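Local coordinates for protein aspartate aminotransferase (Rhodobacter sphaeroides, PDB 3NRA) that probably catalyses the pyridoxal-phosphate-dependent transfer of an amino group from L-aspartate to 2-oxoglutarate, giving oxaloacetate and L-glutamate, at residues Arg295-Phe298 with Asp299-Pro302. Numbering follows the deposited sequence.
Sequences RGWF and DEAP
Gly296 and Asp299 close a type II beta turn with Trp297 and Phe298 at its corners: Asp299 N donates to Gly296 O over 3.1 Å, arriving from above the carbonyl plane. Phe298, the third residue of the turn, has a positive phi of 70°, unusual for a residue with a side chain. The tight part lies where the Glu300 side chain folds back toward the turn. Its CG stands beside the backbone N (chi1 -60°) and the chain bends at chi2 (82°), which brings the carboxylate to the central peptide of the turn. There Phe298 N donates to Glu300 OE2 at 3.0 Å, meeting the oxygen from above the carboxylate plane. The same OE2 reaches the edge of the Trp297 indole, 3.7 Å from CD1, with ring and carboxylate nearly perpendicular. Over one face of the indole, Phe298 CE2 stands 3.4 Å above the plane, offset toward the rim. The other carboxylate oxygen, OE1, forms a salt bridge with Arg223, which also makes a cation-pi contact with the Phe298 ring. With an alanine in place of Glu300, Phe298 N would probably lose this acceptor and Arg223 its carboxylate mate, so the turn would be held less firmly. The Asp299 side is looser and wetter. A water donates to both Asp299 OD2 (2.8 Å) and Arg295 O, tying the Asp299 carboxylate to the 3-10 segment that runs into the turn. The whole turn belongs to the loop between helices 288-291 and 304-324. Trp297 packs on Leu87 of helix 81-95 and hydrogen-bonds through NE1 to Glu255; from the same helix Arg90 donates to the carbonyl oxygens of Arg295 and Trp297, joining the turn to helix 81-95.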
loop_
_atom_site.group_PDB
_atom_site.type_symbol
_atom_site.label_atom_id
_atom_site.label_comp_id
_atom_site.label_asym_id
_atom_site.label_seq_id
_atom_site.Cartn_x
_atom_site.Cartn_y
_atom_site.Cartn_z
ATOM N N ARG B 295 -5.195 -17.368 6.964
ATOM C CA ARG B 295 -6.005 -18.522 7.399
ATOM C C ARG B 295 -5.312 -19.340 8.518
ATOM O O ARG B 295 -5.995 -19.994 9.345
ATOM C CB ARG B 295 -6.352 -19.418 6.206
ATOM C CG ARG B 295 -7.229 -18.731 5.153
ATOM C CD ARG B 295 -7.827 -19.749 4.130
ATOM N NE ARG B 295 -8.808 -19.096 3.243
ATOM C CZ ARG B 295 -8.551 -18.615 2.015
ATOM N NH1 ARG B 295 -7.339 -18.732 1.449
ATOM N NH2 ARG B 295 -9.528 -18.002 1.339
ATOM N N GLY B 296 -3.969 -19.273 8.553
ATOM C CA GLY B 296 -3.165 -19.936 9.587
ATOM C C GLY B 296 -2.850 -19.088 10.832
ATOM O O GLY B 296 -2.265 -19.600 11.784
ATOM N N TRP B 297 -3.199 -17.793 10.803
ATOM C CA TRP B 297 -2.785 -16.863 11.832
ATOM C C TRP B 297 -3.597 -17.102 13.100
ATOM O O TRP B 297 -4.850 -17.154 13.053
ATOM C CB TRP B 297 -2.959 -15.407 11.357
ATOM C CG TRP B 297 -2.332 -14.363 12.279
ATOM C CD1 TRP B 297 -1.227 -14.520 13.073
ATOM C CD2 TRP B 297 -2.738 -12.984 12.432
ATOM N NE1 TRP B 297 -0.951 -13.335 13.746
ATOM C CE2 TRP B 297 -1.860 -12.387 13.371
ATOM C CE3 TRP B 297 -3.769 -12.217 11.898
ATOM C CZ2 TRP B 297 -1.985 -11.066 13.771
ATOM C CZ3 TRP B 297 -3.909 -10.902 12.311
ATOM C CH2 TRP B 297 -3.025 -10.339 13.227
ATOM N N PHE B 298 -2.881 -17.283 14.216
ATOM C CA PHE B 298 -3.455 -17.700 15.521
ATOM C C PHE B 298 -3.948 -19.150 15.534
ATOM O O PHE B 298 -4.629 -19.560 16.466
ATOM C CB PHE B 298 -4.573 -16.738 15.987
ATOM C CG PHE B 298 -4.068 -15.456 16.534
ATOM C CD1 PHE B 298 -3.559 -15.395 17.826
ATOM C CD2 PHE B 298 -4.088 -14.304 15.775
ATOM C CE1 PHE B 298 -3.085 -14.216 18.341
ATOM C CE2 PHE B 298 -3.623 -13.122 16.289
ATOM C CZ PHE B 298 -3.115 -13.073 17.572
ATOM N N ASP B 299 -3.572 -19.937 14.532
ATOM C CA ASP B 299 -3.920 -21.340 14.511
ATOM C C ASP B 299 -2.679 -22.170 14.170
ATOM O O ASP B 299 -2.769 -23.210 13.510
ATOM C CB ASP B 299 -5.045 -21.582 13.498
ATOM C CG ASP B 299 -5.616 -23.004 13.564
ATOM O OD1 ASP B 299 -5.762 -23.545 14.669
ATOM O OD2 ASP B 299 -5.880 -23.580 12.492
ATOM N N GLU B 300 -1.538 -21.741 14.690
ATOM C CA GLU B 300 -0.281 -22.411 14.435
ATOM C C GLU B 300 -0.233 -23.681 15.290
ATOM O O GLU B 300 -1.010 -23.828 16.248
ATOM C CB GLU B 300 0.909 -21.488 14.768
ATOM C CG GLU B 300 0.941 -20.162 13.955
ATOM C CD GLU B 300 0.022 -19.055 14.521
ATOM O OE1 GLU B 300 -0.645 -19.280 15.558
ATOM O OE2 GLU B 300 -0.018 -17.942 13.945
ATOM N N ALA B 301 0.675 -24.585 14.967
ATOM C CA ALA B 301 0.851 -25.812 15.780
ATOM C C ALA B 301 1.002 -25.455 17.287
ATOM O O ALA B 301 1.659 -24.465 17.623
ATOM C CB ALA B 301 2.076 -26.613 15.286
ATOM N N PRO B 302 0.351 -26.236 18.187
ATOM C CA PRO B 302 0.565 -26.043 19.636
ATOM C C PRO B 302 2.068 -26.061 20.027
ATOM O O PRO B 302 2.826 -26.899 19.525
ATOM C CB PRO B 302 -0.161 -27.248 20.266
ATOM C CG PRO B 302 -1.170 -27.665 19.264
ATOM C CD PRO B 302 -0.585 -27.351 17.912
HETATM O O HOH W 1 -7.210 -22.375 10.384
HETATM O O HOH W 2 -0.755 -22.173 10.939
#